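Local atomic coordinates of DUF5037 domain-containing protein (Ruminococcus gnavus, PDB entry 4GL6), a protein that is of unknown function and belongs to the DUF5037 family, combining an antiparallel and a mixed beta sheet with packed helices. Residues I8-E11 with T12-E16; S86-E89 with E90-Q94. One frame throughout, in Å; residues are numbered along the deposited sequence.

Contact 1: I8-E11 with T12-E16; sequences IKIE and TYLQE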
loop_
_atom_site.group_PDB
_atom_site.type_symbol
_atom_site.label_atom_id
_atom_site.label_comp_id
_atom_site.label_asym_id
_atom_site.label_seq_id
_atom_site.Cartn_x
_atom_site.Cartn_y
_atom_site.Cartn_z
ATOM N N ILE A 8 -16.966 -8.294 -14.404
ATOM C CA ILE A 8 -16.476 -9.169 -15.472
ATOM C C ILE A 8 -15.752 -8.341 -16.542
ATOM O O ILE A 8 -14.739 -8.799 -17.085
ATOM C CB ILE A 8 -17.607 -10.058 -16.090
ATOM C CG1 ILE A 8 -18.063 -11.170 -15.115
ATOM C CG2 ILE A 8 -17.172 -10.706 -17.409
ATOM C CD1 ILE A 8 -18.792 -10.734 -13.849
ATOM N N LYS A 9 -16.254 -7.133 -16.829
ATOM C CA LYS A 9 -15.602 -6.249 -17.803
ATOM C C LYS A 9 -14.187 -5.873 -17.332
ATOM O O LYS A 9 -13.235 -5.952 -18.113
ATOM C CB LYS A 9 -16.438 -4.988 -18.088
ATOM C CG LYS A 9 -17.772 -5.202 -18.811
ATOM C CD LYS A 9 -18.423 -3.862 -19.155
ATOM C CE LYS A 9 -19.785 -4.019 -19.818
ATOM N NZ LYS A 9 -20.395 -2.713 -20.195
ATOM N N ILE A 10 -14.063 -5.515 -16.054
ATOM C CA ILE A 10 -12.780 -5.124 -15.451
ATOM C C ILE A 10 -11.829 -6.312 -15.385
ATOM O O ILE A 10 -10.660 -6.182 -15.758
ATOM C CB ILE A 10 -12.953 -4.504 -14.038
ATOM C CG1 ILE A 10 -13.732 -3.185 -14.132
ATOM C CG2 ILE A 10 -11.592 -4.214 -13.389
ATOM C CD1 ILE A 10 -14.221 -2.637 -12.820
ATOM N N GLU A 11 -12.327 -7.453 -14.905
ATOM C CA GLU A 11 -11.539 -8.703 -14.848
ATOM C C GLU A 11 -11.014 -9.096 -16.249
ATOM O O GLU A 11 -9.833 -9.454 -16.393
ATOM C CB GLU A 11 -12.356 -9.857 -14.226
ATOM C CG GLU A 11 -12.590 -9.747 -12.714
ATOM C CD GLU A 11 -13.597 -10.756 -12.144
ATOM O OE1 GLU A 11 -14.119 -11.627 -12.879
ATOM O OE2 GLU A 11 -13.875 -10.693 -10.924
ATOM N N THR A 12 -11.880 -9.002 -17.263
ATOM C CA THR A 12 -11.503 -9.344 -18.643
ATOM C C THR A 12 -10.424 -8.410 -19.182
ATOM O O THR A 12 -9.474 -8.870 -19.818
ATOM C CB THR A 12 -12.718 -9.336 -19.589
ATOM O OG1 THR A 12 -13.679 -10.267 -19.097
ATOM C CG2 THR A 12 -12.331 -9.728 -21.028
ATOM N N TYR A 13 -10.563 -7.115 -18.906
ATOM C CA TYR A 13 -9.562 -6.137 -19.330
ATOM C C TYR A 13 -8.178 -6.425 -18.714
ATOM O O TYR A 13 -7.191 -6.511 -19.440
ATOM C CB TYR A 13 -10.004 -4.686 -19.031
ATOM C CG TYR A 13 -8.822 -3.748 -18.967
ATOM C CD1 TYR A 13 -8.180 -3.321 -20.128
ATOM C CD2 TYR A 13 -8.291 -3.354 -17.735
ATOM C CE1 TYR A 13 -7.060 -2.489 -20.062
ATOM C CE2 TYR A 13 -7.172 -2.540 -17.663
ATOM C CZ TYR A 13 -6.555 -2.109 -18.824
ATOM O OH TYR A 13 -5.467 -1.278 -18.730
ATOM N N LEU A 14 -8.128 -6.545 -17.387
ATOM C CA LEU A 14 -6.878 -6.791 -16.649
ATOM C C LEU A 14 -6.142 -8.046 -17.121
ATOM O O LEU A 14 -4.912 -8.008 -17.321
ATOM C CB LEU A 14 -7.125 -6.832 -15.132
ATOM C CG LEU A 14 -7.466 -5.493 -14.466
ATOM C CD1 LEU A 14 -7.907 -5.633 -13.018
ATOM C CD2 LEU A 14 -6.263 -4.567 -14.508
ATOM N N GLN A 15 -6.899 -9.126 -17.347
ATOM C CA GLN A 15 -6.329 -10.377 -17.851
ATOM C C GLN A 15 -5.760 -10.201 -19.260
ATOM O O GLN A 15 -4.631 -10.621 -19.515
ATOM C CB GLN A 15 -7.341 -11.527 -17.798
ATOM C CG GLN A 15 -6.823 -12.839 -18.393
ATOM C CD GLN A 15 -7.644 -14.047 -18.004
ATOM O OE1 GLN A 15 -8.818 -13.935 -17.648
ATOM N NE2 GLN A 15 -7.034 -15.221 -18.093
ATOM N N GLU A 16 -6.544 -9.591 -20.152
ATOM C CA GLU A 16 -6.091 -9.294 -21.517
ATOM C C GLU A 16 -4.883 -8.351 -21.536
ATOM O O GLU A 16 -3.991 -8.530 -22.350
ATOM C CB GLU A 16 -7.215 -8.696 -22.380
ATOM C CG GLU A 16 -8.290 -9.697 -22.803
ATOM C CD GLU A 16 -9.425 -9.078 -23.628
ATOM O OE1 GLU A 16 -9.531 -7.833 -23.703
ATOM O OE2 GLU A 16 -10.229 -9.845 -24.208
#

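Contact 2: S86-E89 with E90-Q94; sequences SMIE and EAISQ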
loop_
_atom_site.group_PDB
_atom_site.type_symbol
_atom_site.label_atom_id
_atom_site.label_comp_id
_atom_site.label_asym_id
_atom_site.label_seq_id
_atom_site.Cartn_x
_atom_site.Cartn_y
_atom_site.Cartn_z
ATOM N N SER A 86 7.918 -5.883 -0.154
ATOM C CA SER A 86 8.969 -6.890 -0.155
ATOM C C SER A 86 10.231 -6.420 0.594
ATOM O O SER A 86 10.767 -7.143 1.432
ATOM C CB SER A 86 9.314 -7.274 -1.600
ATOM O OG SER A 86 10.214 -8.357 -1.615
HETATM N N MSE A 87 10.685 -5.210 0.274
HETATM C CA MSE A 87 11.868 -4.596 0.908
HETATM C C MSE A 87 11.682 -4.361 2.423
HETATM O O MSE A 87 12.623 -4.545 3.208
HETATM C CB MSE A 87 12.262 -3.296 0.181
HETATM C CG MSE A 87 12.848 -3.507 -1.223
HETATM SE SE MSE A 87 13.203 -1.806 -2.218
HETATM C CE MSE A 87 11.506 -1.562 -3.139
ATOM N N ILE A 88 10.477 -3.987 2.831
ATOM C CA ILE A 88 10.173 -3.839 4.256
ATOM C C ILE A 88 10.099 -5.225 4.923
ATOM O O ILE A 88 10.637 -5.405 6.022
ATOM C CB ILE A 88 8.896 -3.026 4.484
ATOM C CG1 ILE A 88 9.136 -1.595 3.994
ATOM C CG2 ILE A 88 8.545 -2.984 5.970
ATOM C CD1 ILE A 88 7.910 -0.728 4.000
ATOM N N GLU A 89 9.488 -6.206 4.238
ATOM C CA GLU A 89 9.362 -7.573 4.767
ATOM C C GLU A 89 10.701 -8.207 5.128
ATOM O O GLU A 89 10.770 -8.946 6.107
ATOM C CB GLU A 89 8.535 -8.480 3.846
ATOM C CG GLU A 89 8.104 -9.792 4.515
ATOM C CD GLU A 89 7.002 -10.553 3.780
ATOM O OE1 GLU A 89 6.592 -10.170 2.667
ATOM O OE2 GLU A 89 6.529 -11.564 4.335
ATOM N N GLU A 90 11.758 -7.887 4.376
ATOM C CA GLU A 90 13.122 -8.342 4.704
ATOM C C GLU A 90 13.516 -7.998 6.150
ATOM O O GLU A 90 14.221 -8.771 6.782
ATOM C CB GLU A 90 14.145 -7.786 3.712
ATOM C CG GLU A 90 14.056 -8.456 2.346
ATOM C CD GLU A 90 14.758 -7.701 1.219
ATOM O OE1 GLU A 90 15.268 -6.562 1.412
ATOM O OE2 GLU A 90 14.813 -8.274 0.101
ATOM N N ALA A 91 13.036 -6.863 6.664
ATOM C CA ALA A 91 13.250 -6.457 8.062
ATOM C C ALA A 91 12.145 -6.988 8.991
ATOM O O ALA A 91 12.451 -7.564 10.047
ATOM C CB ALA A 91 13.327 -4.939 8.172
ATOM N N ILE A 92 10.884 -6.809 8.592
ATOM C CA ILE A 92 9.724 -7.220 9.412
ATOM C C ILE A 92 9.674 -8.724 9.691
ATOM O O ILE A 92 9.345 -9.126 10.812
ATOM C CB ILE A 92 8.372 -6.744 8.808
ATOM C CG1 ILE A 92 8.277 -5.198 8.764
ATOM C CG2 ILE A 92 7.168 -7.288 9.590
ATOM C CD1 ILE A 92 8.254 -4.476 10.104
ATOM N N SER A 93 10.045 -9.543 8.705
ATOM C CA SER A 93 10.035 -11.013 8.869
ATOM C C SER A 93 11.022 -11.536 9.898
ATOM O O SER A 93 10.851 -12.668 10.375
ATOM C CB SER A 93 10.283 -11.713 7.547
ATOM O OG SER A 93 11.539 -11.310 7.033
ATOM N N GLN A 94 12.062 -10.741 10.183
ATOM C CA GLN A 94 13.057 -11.075 11.208
ATOM C C GLN A 94 12.617 -10.586 12.596
ATOM O O GLN A 94 13.102 -11.081 13.608
ATOM C CB GLN A 94 14.428 -10.478 10.869
ATOM C CG GLN A 94 15.039 -10.925 9.549
ATOM C CD GLN A 94 16.528 -10.615 9.466
ATOM O OE1 GLN A 94 17.360 -11.416 9.890
ATOM N NE2 GLN A 94 16.868 -9.463 8.899
#

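Contact 1: I8-E11 with T12-E16
The Tyr13 ring turns one edge toward the turn before it: Ile10 O lies near the ring plane, 4.2 Å from Tyr13 CD2, and Tyr58 packs on this side chain from outside. A second flat group that matters here is the peptide carbonyl of Ile8. Thr12 reaches its oxygen from opposite faces of the carbonyl plane, with the backbone N 2.9 Å from Ile8 O and the hydroxyl OG1 2.7 Å from Ile8 O. One oxygen therefore serves two donors of a single residue. Thr12 OG1 can do this because it stands anti to its own carbonyl carbon (chi1 -58°), which swings it back along the helix; a hydroxyl one bond from CB is short enough to fold back to the carbonyl four residues earlier, at a position otherwise open to solvent. On the buried side, Ile10 CG2 lies 4.0 Å from Leu14 CD1. The two side chains run side by side and point the same way, as residues i and i+4 of an alpha helix do. The backbone bond beneath them, Leu14 N to Ile10 O, is 3.0 Å long. This part of helix 6-18 packs on the antiparallel sheet: Ile10 and Leu14 meet Val24 and Phe22 of strand 22-28, Ala42 and Cys44 of strand 40-46, and Tyr58 of strand 54-59. At the margins Lys9 NZ bonds to Ser66 O and Asn60 OD1, Glu11 OE2 to Val24 N, and Tyr13 OH to Asp73 OD2.

Contact 2: S86-E89 with E90-Q94
Ile88 and Ile92 meet along one side of helix 75-95, an alpha helix laid on the mixed beta sheet and kinked toward its C-terminal end. Ile88 CG2 lies 3.6 Å from Ile92 CG1, the two branched side chains pointing the same way into the interior. Their apolar branches touch each other, Val144 of strand 140-147 and tyrosines of helix 156-171, Tyr167 for Ile88 and Tyr163 for Ile92, which suits isoleucine to a buried face. At the kink Ala91 N misses Met87 O, 4.2 Å away, and bonds instead to Ile88 O at 2.9 Å, an i to i+3 bond of the 3-10 kind. It sits above the carbonyl plane and is bent (138°), whereas Ile92 N, in that plane and also 2.9 Å from Ile88 O, keeps the alpha-helical bond. Ala91 touches Tyr163 of helix 156-171.

On the exposed side, Glu90 can be followed outward. Its CB lies 3.6 Å from Met87 O. With CG anti to the carbonyl carbon (chi1 -73°), the chain turns back, bringing CG to 3.7 Å from Ser86 O; CD also faces Ser86 O, and the carboxylate oxygen OE1 comes to 4.0 Å from Met87 CA. Residue 87 is selenomethionine. Glu89 leads elsewhere, its OE2 bonding to Tyr99 OH, and a glycerol, probably from the crystallisation liquor, lies near its side chain.

Beside Tyr99, Ser93 turns its hydroxyl between its own N and carbonyl carbon (chi1 59°), and Ser93 OG stands 2.7 Å from Glu89 O, which also accepts Ser93 N.

How the contacts relate
Contacts 1 and 2 come from different helices, 6-18 and 75-95, whose contact centres lie 32 Å apart without touching, and each helix covers a different sheet: the four-stranded antiparallel one and the mixed one. Both are partly buried, with an aliphatic i, i+4 pair on the inner side and a hydroxyl bonded to the carbonyl four residues back; Thr12 is exposed, Ser93 partly exposed beside Tyr99. Their surroundings differ. Contact 1, farther from the centre of the chain, faces mainly strands of the antiparallel sheet, with loops at its margins. Contact 2 is covered on its inner side by strands 99-104 and 140-147 and helix 156-171, and its irregular backbone comes shortly before the chain enters strand 99-104.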